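Local coordinates for protein putative chitobiase (Bacteroides thetaiotaomicron, PDB 3HNM) that is of unknown function but may bind carbohydrate through an F5/8 type C domain that holds a magnesium ion, at residues A[77-83]-A[125-131]; A[19-25]-A[64-70]. All coordinates share one frame; numbering follows the deposited sequence.

From the N terminus, strand 20-23 is met by strand 65-71 in interaction 2, which closes a loop of 38 residues that carries Ser43, Asp46, Asn48 and Thr51, four of the five magnesium-site residues. The chain then passes directly into strand 74-83, a strand of the second sheet. Interaction 1 closes the next loop, of 41 residues, by pairing 77-83 with 125-131; that loop holds strands 100-105 and 111-115, which belong to the first sheet. The two loops follow in series, neither nesting nor crossing. Each contact secures an outermost strand of a different sheet of the sandwich, on opposite sides of the chain's centre, with contact centres about 17 Å apart.

Interaction 1: A[77-83]-A[125-131]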
ATOM      1  N   LEU A  77      -0.089   9.197  12.602  1.00 46.96           N
ATOM      2  CA  LEU A  77      -1.156   8.478  11.894  1.00 46.78           C
ATOM      3  C   LEU A  77      -2.420   8.172  12.690  1.00 47.41           C
ATOM      4  O   LEU A  77      -2.359   7.608  13.779  1.00 47.62           O
ATOM      5  CB  LEU A  77      -0.631   7.156  11.310  1.00 46.52           C
ATOM      6  CG  LEU A  77       0.572   7.128  10.366  1.00 45.35           C
ATOM      7  CD1 LEU A  77       0.463   8.243   9.331  1.00 45.25           C
ATOM      8  CD2 LEU A  77       1.828   7.294  11.181  1.00 46.66           C
ATOM      9  N   PHE A  78      -3.570   8.536  12.128  1.00 47.90           N
ATOM     10  CA  PHE A  78      -4.854   8.266  12.770  1.00 48.91           C
ATOM     11  C   PHE A  78      -5.460   7.068  12.065  1.00 48.18           C
ATOM     12  O   PHE A  78      -6.013   6.176  12.700  1.00 48.37           O
ATOM     13  CB  PHE A  78      -5.828   9.442  12.630  1.00 51.51           C
ATOM     14  CG  PHE A  78      -5.268  10.754  13.056  1.00 53.54           C
ATOM     15  CD1 PHE A  78      -4.542  10.865  14.240  1.00 55.77           C
ATOM     16  CD2 PHE A  78      -5.474  11.886  12.275  1.00 54.46           C
ATOM     17  CE1 PHE A  78      -4.013  12.095  14.647  1.00 59.22           C
ATOM     18  CE2 PHE A  78      -4.957  13.122  12.657  1.00 57.99           C
ATOM     19  CZ  PHE A  78      -4.221  13.232  13.851  1.00 59.85           C
ATOM     20  N   ARG A  79      -5.367   7.067  10.736  1.00 48.21           N
ATOM     21  CA  ARG A  79      -5.892   5.972   9.928  1.00 48.43           C
ATOM     22  C   ARG A  79      -4.918   5.603   8.826  1.00 46.98           C
ATOM     23  O   ARG A  79      -3.920   6.289   8.610  1.00 46.48           O
ATOM     24  CB  ARG A  79      -7.239   6.336   9.293  1.00 49.10           C
ATOM     25  CG  ARG A  79      -8.375   6.529  10.279  1.00 52.07           C
ATOM     26  CD  ARG A  79      -9.724   6.430   9.581  1.00 54.67           C
ATOM     27  NE  ARG A  79     -10.710   7.351  10.143  1.00 56.10           N
ATOM     28  CZ  ARG A  79     -10.661   8.672   9.996  1.00 57.73           C
ATOM     29  NH1 ARG A  79      -9.674   9.230   9.302  1.00 58.31           N
ATOM     30  NH2 ARG A  79     -11.598   9.433  10.546  1.00 58.44           N
ATOM     31  N   PHE A  80      -5.231   4.505   8.142  1.00 46.13           N
ATOM     32  CA  PHE A  80      -4.434   3.983   7.036  1.00 43.83           C
ATOM     33  C   PHE A  80      -5.335   3.073   6.213  1.00 42.37           C
ATOM     34  O   PHE A  80      -6.228   2.420   6.747  1.00 42.24           O
ATOM     35  CB  PHE A  80      -3.234   3.192   7.570  1.00 44.16           C
ATOM     36  CG  PHE A  80      -2.438   2.485   6.503  1.00 43.72           C
ATOM     37  CD1 PHE A  80      -2.885   1.283   5.961  1.00 42.53           C
ATOM     38  CD2 PHE A  80      -1.262   3.041   6.014  1.00 43.40           C
ATOM     39  CE1 PHE A  80      -2.181   0.652   4.949  1.00 41.54           C
ATOM     40  CE2 PHE A  80      -0.550   2.414   4.998  1.00 42.40           C
ATOM     41  CZ  PHE A  80      -1.012   1.219   4.466  1.00 41.50           C
ATOM     42  N   GLY A  81      -5.108   3.033   4.909  1.00 41.16           N
ATOM     43  CA  GLY A  81      -5.924   2.178   4.070  1.00 39.59           C
ATOM     44  C   GLY A  81      -5.370   2.111   2.669  1.00 38.68           C
ATOM     45  O   GLY A  81      -4.359   2.735   2.367  1.00 38.38           O
ATOM     46  N   PHE A  82      -6.026   1.353   1.807  1.00 38.50           N
ATOM     47  CA  PHE A  82      -5.574   1.234   0.426  1.00 39.13           C
ATOM     48  C   PHE A  82      -6.786   1.107  -0.483  1.00 39.70           C
ATOM     49  O   PHE A  82      -7.922   1.075  -0.009  1.00 40.26           O
ATOM     50  CB  PHE A  82      -4.646   0.016   0.279  1.00 37.71           C
ATOM     51  CG  PHE A  82      -5.242  -1.275   0.789  1.00 37.35           C
ATOM     52  CD1 PHE A  82      -6.091  -2.035  -0.015  1.00 36.64           C
ATOM     53  CD2 PHE A  82      -4.963  -1.724   2.082  1.00 36.93           C
ATOM     54  CE1 PHE A  82      -6.649  -3.220   0.459  1.00 35.09           C
ATOM     55  CE2 PHE A  82      -5.518  -2.910   2.567  1.00 35.73           C
ATOM     56  CZ  PHE A  82      -6.362  -3.660   1.754  1.00 35.22           C
ATOM     57  N   ALA A  83      -6.549   1.044  -1.785  1.00 39.12           N
ATOM     58  CA  ALA A  83      -7.642   0.908  -2.739  1.00 40.56           C
ATOM     59  C   ALA A  83      -7.265   0.027  -3.940  1.00 41.15           C
ATOM     60  O   ALA A  83      -6.399   0.381  -4.742  1.00 42.23           O
ATOM     61  CB  ALA A  83      -8.079   2.284  -3.223  1.00 40.17           C
ATOM     62  N   PRO A 125     -13.326  -1.899  -3.432  1.00 44.39           N
ATOM     63  CA  PRO A 125     -13.113  -0.465  -3.620  1.00 45.02           C
ATOM     64  C   PRO A 125     -12.019   0.143  -2.737  1.00 45.55           C
ATOM     65  O   PRO A 125     -10.917   0.460  -3.216  1.00 45.54           O
ATOM     66  CB  PRO A 125     -14.495   0.111  -3.348  1.00 46.71           C
ATOM     67  CG  PRO A 125     -15.389  -0.940  -3.965  1.00 46.52           C
ATOM     68  CD  PRO A 125     -14.761  -2.219  -3.429  1.00 45.91           C
ATOM     69  N   ASN A 126     -12.320   0.328  -1.455  1.00 43.97           N
ATOM     70  CA  ASN A 126     -11.334   0.885  -0.530  1.00 41.94           C
ATOM     71  C   ASN A 126     -11.369   0.066   0.741  1.00 42.31           C
ATOM     72  O   ASN A 126     -12.373  -0.571   1.048  1.00 42.72           O
ATOM     73  CB  ASN A 126     -11.644   2.344  -0.186  1.00 39.54           C
ATOM     74  CG  ASN A 126     -11.498   3.280  -1.371  1.00 38.16           C
ATOM     75  OD1 ASN A 126     -12.385   3.389  -2.218  1.00 36.88           O
ATOM     76  ND2 ASN A 126     -10.377   3.978  -1.424  1.00 37.48           N
ATOM     77  N   VAL A 127     -10.254   0.067   1.462  1.00 43.24           N
ATOM     78  CA  VAL A 127     -10.139  -0.648   2.728  1.00 43.61           C
ATOM     79  C   VAL A 127      -9.301   0.203   3.664  1.00 45.02           C
ATOM     80  O   VAL A 127      -8.076   0.229   3.564  1.00 44.69           O
ATOM     81  CB  VAL A 127      -9.457  -2.014   2.579  1.00 41.48           C
ATOM     82  CG1 VAL A 127      -9.183  -2.593   3.951  1.00 38.57           C
ATOM     83  CG2 VAL A 127     -10.343  -2.955   1.788  1.00 39.98           C
ATOM     84  N   ASN A 128      -9.987   0.919   4.552  1.00 47.14           N
ATOM     85  CA  ASN A 128      -9.349   1.796   5.530  1.00 47.62           C
ATOM     86  C   ASN A 128      -9.503   1.169   6.917  1.00 48.20           C
ATOM     87  O   ASN A 128     -10.422   0.381   7.156  1.00 47.96           O
ATOM     88  CB  ASN A 128     -10.001   3.181   5.505  1.00 47.96           C
ATOM     89  CG  ASN A 128      -9.796   3.908   4.188  1.00 48.93           C
ATOM     90  OD1 ASN A 128     -10.425   4.933   3.942  1.00 49.41           O
ATOM     91  ND2 ASN A 128      -8.910   3.391   3.343  1.00 50.11           N
HETATM   92  N   MSE A 129      -8.608   1.525   7.829  1.00 48.34           N
HETATM   93  CA  MSE A 129      -8.637   0.967   9.172  1.00 49.14           C
HETATM   94  C   MSE A 129      -8.227   2.012  10.211  1.00 48.43           C
HETATM   95  O   MSE A 129      -7.356   2.840   9.954  1.00 48.11           O
HETATM   96  CB  MSE A 129      -7.661  -0.199   9.226  1.00 51.11           C
HETATM   97  CG  MSE A 129      -6.218   0.258   8.989  1.00 55.54           C
HETATM   98 SE   MSE A 129      -5.048  -1.113   8.269  1.00 61.04          SE
HETATM   99  CE  MSE A 129      -5.503  -0.849   6.417  1.00 60.53           C
ATOM    100  N   ASP A 130      -8.851   1.980  11.382  1.00 46.76           N
ATOM    101  CA  ASP A 130      -8.474   2.924  12.415  1.00 45.90           C
ATOM    102  C   ASP A 130      -7.206   2.407  13.096  1.00 44.75           C
ATOM    103  O   ASP A 130      -7.196   1.333  13.699  1.00 44.20           O
ATOM    104  CB  ASP A 130      -9.609   3.108  13.429  1.00 46.70           C
ATOM    105  CG  ASP A 130     -10.674   4.094  12.948  1.00 47.40           C
ATOM    106  OD1 ASP A 130     -10.312   5.017  12.182  1.00 46.70           O
ATOM    107  OD2 ASP A 130     -11.860   3.955  13.347  1.00 46.79           O
ATOM    108  N   VAL A 131      -6.139   3.190  12.979  1.00 43.50           N
ATOM    109  CA  VAL A 131      -4.835   2.853  13.534  1.00 43.24           C
ATOM    110  C   VAL A 131      -4.503   3.661  14.793  1.00 42.51           C
ATOM    111  O   VAL A 131      -4.577   4.889  14.783  1.00 44.42           O
ATOM    112  CB  VAL A 131      -3.737   3.095  12.455  1.00 43.86           C
ATOM    113  CG1 VAL A 131      -2.533   3.836  13.038  1.00 44.07           C
ATOM    114  CG2 VAL A 131      -3.310   1.768  11.875  1.00 44.81           C
TER
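An outermost antiparallel pair of the four-stranded sheet is built where Phe80 faces Met129 and Phe82 faces Val127. Each of these pairs is joined by two backbone bonds, such as Met129 N to Phe80 O at 2.8 Å and Val127 N to Phe82 O at 2.9 Å. The apolar side chains go to one face. With chi1 at 53°, CG of Phe82 sits between its own backbone N and carbonyl carbon, and the ring lies alongside Val127, whose CB stands over one face, 3.9 Å from the centroid: a CH-pi contact. With an alanine in place of this phenylalanine the ring is gone, and Val127 CB would probably lose its aromatic neighbour and Trp117 and Phe141 a packing partner. Met129, present as selenomethionine, bends at chi3 (85°), which sets CE at the edge of the Phe80 ring; its selenium lies obliquely to the same ring, 5.2 Å from the centroid, a Met-aromatic contact. On the other face Arg79 and Asp130 run side by side, their salt bridge joining NE to OD1 at 3.1 Å, while Trp163 gives Arg79 a cation-pi partner. Asn128 ND2 approaches Gly81 CA, where glycine suits the close fit. An apolar face turned to the other sheet, where Phe141 and Val102 lie, is characteristic of a beta-sandwich, here the F5/8 type C fold.

Interaction 2: A[19-25]-A[64-70]; sequences SVIDFNN and PYYFVFD
Val68 N donates a hydrogen bond to Asp22 O at 2.7 Å, the shortest polar bond between 19-25 and 64-70, while Val68 O accepts from Ile21 N at 3.0 Å. Ile21 and Asp22 thus both face Val68, a classic beta bulge in strand 20-23, the outermost strand of the five-stranded antiparallel sheet. The branched Ile21 and Val68 suit this strand pair, meeting through CG2 and CG1 at 3.7 Å.

The Asp22 carboxylate, its CG anti to the backbone N (chi1 180°), reaches the edge of the Tyr66 ring and stands nearly perpendicular to it. Tyr66 OH donates to Asp22 OD2 at 3.0 Å on the syn side, somewhat out of the carboxylate plane. Past the end of strand 20-23, Asn24 uses its amide where backbone pairing stops: OD1 takes the N-H of Tyr66 from above the carbonyl plane, and ND2 donates to Pro64 O at 3.0 Å. An asparagine suits this place because one flat group both gives and accepts.

Within the F5/8 type C sandwich, Val20, Phe23, Phe67 and Phe69 share the other face of this sheet. Val20 CG2 meets the edge of the Phe69 ring at 3.5 Å from CE1, and Phe23 CB packs on Phe67 CD1, while Trp53 meets the Phe67 ring edge-to-face. Nearby, the Asn25 amide stacks over one face of the Tyr65 ring, the planes 23° apart, with Asn25 CB 4.1 Å from the centroid of the Tyr65 ring, a CH-pi contact. Asn25 OD1 accepts from Arg56 N, and Tyr65 OH bonds to Glu61 O.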
ATOM      1  N   SER A  19       7.701   8.330  -1.092  1.00 44.48           N
ATOM      2  CA  SER A  19       8.553   7.564  -1.993  1.00 43.62           C
ATOM      3  C   SER A  19       8.865   6.158  -1.462  1.00 42.28           C
ATOM      4  O   SER A  19       9.511   6.023  -0.426  1.00 43.65           O
ATOM      5  CB  SER A  19       9.854   8.328  -2.225  1.00 43.90           C
ATOM      6  OG  SER A  19      10.296   8.929  -1.022  1.00 44.43           O
ATOM      7  N   VAL A  20       8.411   5.124  -2.172  1.00 39.87           N
ATOM      8  CA  VAL A  20       8.642   3.745  -1.761  1.00 37.48           C
ATOM      9  C   VAL A  20      10.132   3.476  -1.684  1.00 37.46           C
ATOM     10  O   VAL A  20      10.797   3.260  -2.703  1.00 37.35           O
ATOM     11  CB  VAL A  20       7.994   2.751  -2.736  1.00 36.47           C
ATOM     12  CG1 VAL A  20       8.260   1.329  -2.290  1.00 35.91           C
ATOM     13  CG2 VAL A  20       6.504   2.991  -2.793  1.00 35.64           C
ATOM     14  N   ILE A  21      10.636   3.489  -0.451  1.00 37.94           N
ATOM     15  CA  ILE A  21      12.049   3.292  -0.157  1.00 36.86           C
ATOM     16  C   ILE A  21      12.419   1.812  -0.050  1.00 35.50           C
ATOM     17  O   ILE A  21      13.594   1.464   0.062  1.00 35.56           O
ATOM     18  CB  ILE A  21      12.446   4.058   1.155  1.00 38.46           C
ATOM     19  CG1 ILE A  21      13.968   4.148   1.279  1.00 40.51           C
ATOM     20  CG2 ILE A  21      11.880   3.347   2.397  1.00 39.10           C
ATOM     21  CD1 ILE A  21      14.438   4.687   2.626  1.00 41.87           C
ATOM     22  N   ASP A  22      11.431   0.930  -0.082  1.00 34.50           N
ATOM     23  CA  ASP A  22      11.747  -0.489  -0.029  1.00 33.77           C
ATOM     24  C   ASP A  22      10.570  -1.418  -0.288  1.00 32.83           C
ATOM     25  O   ASP A  22       9.440  -1.148   0.120  1.00 33.20           O
ATOM     26  CB  ASP A  22      12.406  -0.833   1.306  1.00 34.79           C
ATOM     27  CG  ASP A  22      12.753  -2.297   1.409  1.00 37.96           C
ATOM     28  OD1 ASP A  22      12.933  -2.936   0.358  1.00 42.37           O
ATOM     29  OD2 ASP A  22      12.856  -2.823   2.529  1.00 39.81           O
ATOM     30  N   PHE A  23      10.844  -2.511  -0.990  1.00 30.77           N
ATOM     31  CA  PHE A  23       9.819  -3.497  -1.287  1.00 30.54           C
ATOM     32  C   PHE A  23      10.495  -4.829  -1.603  1.00 29.88           C
ATOM     33  O   PHE A  23      11.723  -4.897  -1.694  1.00 30.24           O
ATOM     34  CB  PHE A  23       8.936  -3.012  -2.451  1.00 31.12           C
ATOM     35  CG  PHE A  23       9.681  -2.809  -3.747  1.00 32.17           C
ATOM     36  CD1 PHE A  23       9.907  -3.877  -4.608  1.00 32.86           C
ATOM     37  CD2 PHE A  23      10.172  -1.555  -4.100  1.00 33.12           C
ATOM     38  CE1 PHE A  23      10.610  -3.705  -5.799  1.00 32.20           C
ATOM     39  CE2 PHE A  23      10.877  -1.371  -5.286  1.00 32.00           C
ATOM     40  CZ  PHE A  23      11.094  -2.452  -6.133  1.00 32.06           C
ATOM     41  N   ASN A  24       9.703  -5.887  -1.745  1.00 28.26           N
ATOM     42  CA  ASN A  24      10.263  -7.201  -2.040  1.00 27.69           C
ATOM     43  C   ASN A  24       9.621  -7.877  -3.251  1.00 27.99           C
ATOM     44  O   ASN A  24      10.031  -8.971  -3.641  1.00 26.98           O
ATOM     45  CB  ASN A  24      10.147  -8.121  -0.809  1.00 25.89           C
ATOM     46  CG  ASN A  24       8.759  -8.744  -0.655  1.00 26.16           C
ATOM     47  OD1 ASN A  24       7.744  -8.122  -0.956  1.00 26.56           O
ATOM     48  ND2 ASN A  24       8.716  -9.970  -0.164  1.00 26.86           N
ATOM     49  N   ASN A  25       8.625  -7.235  -3.858  1.00 29.24           N
ATOM     50  CA  ASN A  25       7.962  -7.850  -5.005  1.00 30.90           C
ATOM     51  C   ASN A  25       7.243  -6.875  -5.944  1.00 32.38           C
ATOM     52  O   ASN A  25       6.367  -6.111  -5.532  1.00 31.97           O
ATOM     53  CB  ASN A  25       6.995  -8.934  -4.476  1.00 29.67           C
ATOM     54  CG  ASN A  25       6.333  -9.741  -5.574  1.00 28.33           C
ATOM     55  OD1 ASN A  25       5.489  -9.228  -6.285  1.00 29.50           O
ATOM     56  ND2 ASN A  25       6.713 -11.015  -5.711  1.00 26.01           N
ATOM     57  N   PRO A  64       4.735 -13.282   2.087  1.00 21.95           N
ATOM     58  CA  PRO A  64       4.166 -11.943   1.991  1.00 22.36           C
ATOM     59  C   PRO A  64       4.965 -10.921   1.210  1.00 23.45           C
ATOM     60  O   PRO A  64       6.193 -10.994   1.106  1.00 23.68           O
ATOM     61  CB  PRO A  64       4.075 -11.535   3.437  1.00 21.84           C
ATOM     62  CG  PRO A  64       5.409 -11.986   3.918  1.00 21.61           C
ATOM     63  CD  PRO A  64       5.544 -13.383   3.313  1.00 22.35           C
ATOM     64  N   TYR A  65       4.222  -9.940   0.705  1.00 24.59           N
ATOM     65  CA  TYR A  65       4.742  -8.818  -0.063  1.00 24.24           C
ATOM     66  C   TYR A  65       4.666  -7.614   0.853  1.00 23.66           C
ATOM     67  O   TYR A  65       3.649  -7.408   1.509  1.00 23.81           O
ATOM     68  CB  TYR A  65       3.846  -8.576  -1.262  1.00 25.34           C
ATOM     69  CG  TYR A  65       3.689  -9.763  -2.170  1.00 27.77           C
ATOM     70  CD1 TYR A  65       4.702 -10.707  -2.286  1.00 28.23           C
ATOM     71  CD2 TYR A  65       2.594  -9.859  -3.027  1.00 28.53           C
ATOM     72  CE1 TYR A  65       4.637 -11.706  -3.242  1.00 29.16           C
ATOM     73  CE2 TYR A  65       2.520 -10.853  -3.992  1.00 28.07           C
ATOM     74  CZ  TYR A  65       3.551 -11.767  -4.100  1.00 29.14           C
ATOM     75  OH  TYR A  65       3.548 -12.696  -5.110  1.00 29.97           O
ATOM     76  N   TYR A  66       5.719  -6.809   0.894  1.00 23.44           N
ATOM     77  CA  TYR A  66       5.710  -5.651   1.772  1.00 23.46           C
ATOM     78  C   TYR A  66       6.278  -4.431   1.088  1.00 26.01           C
ATOM     79  O   TYR A  66       6.961  -4.532   0.077  1.00 28.26           O
ATOM     80  CB  TYR A  66       6.514  -5.949   3.021  1.00 18.42           C
ATOM     81  CG  TYR A  66       7.984  -5.884   2.799  1.00 15.42           C
ATOM     82  CD1 TYR A  66       8.658  -4.679   2.866  1.00 16.20           C
ATOM     83  CD2 TYR A  66       8.709  -7.027   2.525  1.00 15.35           C
ATOM     84  CE1 TYR A  66      10.035  -4.612   2.666  1.00 16.49           C
ATOM     85  CE2 TYR A  66      10.088  -6.977   2.321  1.00 16.19           C
ATOM     86  CZ  TYR A  66      10.747  -5.768   2.395  1.00 16.18           C
ATOM     87  OH  TYR A  66      12.115  -5.722   2.222  1.00 13.98           O
ATOM     88  N   PHE A  67       5.993  -3.270   1.651  1.00 28.29           N
ATOM     89  CA  PHE A  67       6.457  -2.030   1.076  1.00 30.09           C
ATOM     90  C   PHE A  67       6.787  -1.107   2.215  1.00 31.64           C
ATOM     91  O   PHE A  67       6.139  -1.169   3.248  1.00 32.75           O
ATOM     92  CB  PHE A  67       5.343  -1.405   0.266  1.00 30.63           C
ATOM     93  CG  PHE A  67       4.834  -2.267  -0.829  1.00 30.99           C
ATOM     94  CD1 PHE A  67       5.436  -2.235  -2.073  1.00 32.43           C
ATOM     95  CD2 PHE A  67       3.694  -3.043  -0.647  1.00 30.91           C
ATOM     96  CE1 PHE A  67       4.906  -2.955  -3.134  1.00 33.83           C
ATOM     97  CE2 PHE A  67       3.150  -3.774  -1.703  1.00 32.73           C
ATOM     98  CZ  PHE A  67       3.754  -3.726  -2.949  1.00 33.85           C
ATOM     99  N   VAL A  68       7.768  -0.240   2.025  1.00 33.36           N
ATOM    100  CA  VAL A  68       8.156   0.688   3.074  1.00 35.38           C
ATOM    101  C   VAL A  68       8.091   2.102   2.528  1.00 35.85           C
ATOM    102  O   VAL A  68       9.014   2.561   1.861  1.00 36.88           O
ATOM    103  CB  VAL A  68       9.587   0.396   3.550  1.00 36.47           C
ATOM    104  CG1 VAL A  68       9.944   1.290   4.720  1.00 37.15           C
ATOM    105  CG2 VAL A  68       9.716  -1.074   3.909  1.00 36.20           C
ATOM    106  N   PHE A  69       6.998   2.794   2.810  1.00 36.58           N
ATOM    107  CA  PHE A  69       6.817   4.153   2.315  1.00 37.02           C
ATOM    108  C   PHE A  69       7.512   5.188   3.166  1.00 37.63           C
ATOM    109  O   PHE A  69       7.414   5.153   4.383  1.00 38.55           O
ATOM    110  CB  PHE A  69       5.337   4.462   2.275  1.00 36.07           C
ATOM    111  CG  PHE A  69       4.543   3.435   1.548  1.00 36.33           C
ATOM    112  CD1 PHE A  69       4.626   3.332   0.166  1.00 35.95           C
ATOM    113  CD2 PHE A  69       3.718   2.558   2.240  1.00 35.72           C
ATOM    114  CE1 PHE A  69       3.892   2.374  -0.514  1.00 36.32           C
ATOM    115  CE2 PHE A  69       2.977   1.593   1.564  1.00 35.58           C
ATOM    116  CZ  PHE A  69       3.065   1.501   0.187  1.00 35.18           C
ATOM    117  N   ASP A  70       8.214   6.118   2.532  1.00 39.57           N
ATOM    118  CA  ASP A  70       8.886   7.179   3.279  1.00 41.18           C
ATOM    119  C   ASP A  70       8.114   8.491   3.101  1.00 41.98           C
ATOM    120  O   ASP A  70       8.277   9.173   2.094  1.00 40.64           O
ATOM    121  CB  ASP A  70      10.324   7.365   2.792  1.00 40.84           C
ATOM    122  CG  ASP A  70      11.079   8.377   3.623  1.00 42.49           C
ATOM    123  OD1 ASP A  70      10.395   9.207   4.266  1.00 42.56           O
ATOM    124  OD2 ASP A  70      12.336   8.352   3.633  1.00 42.56           O
TER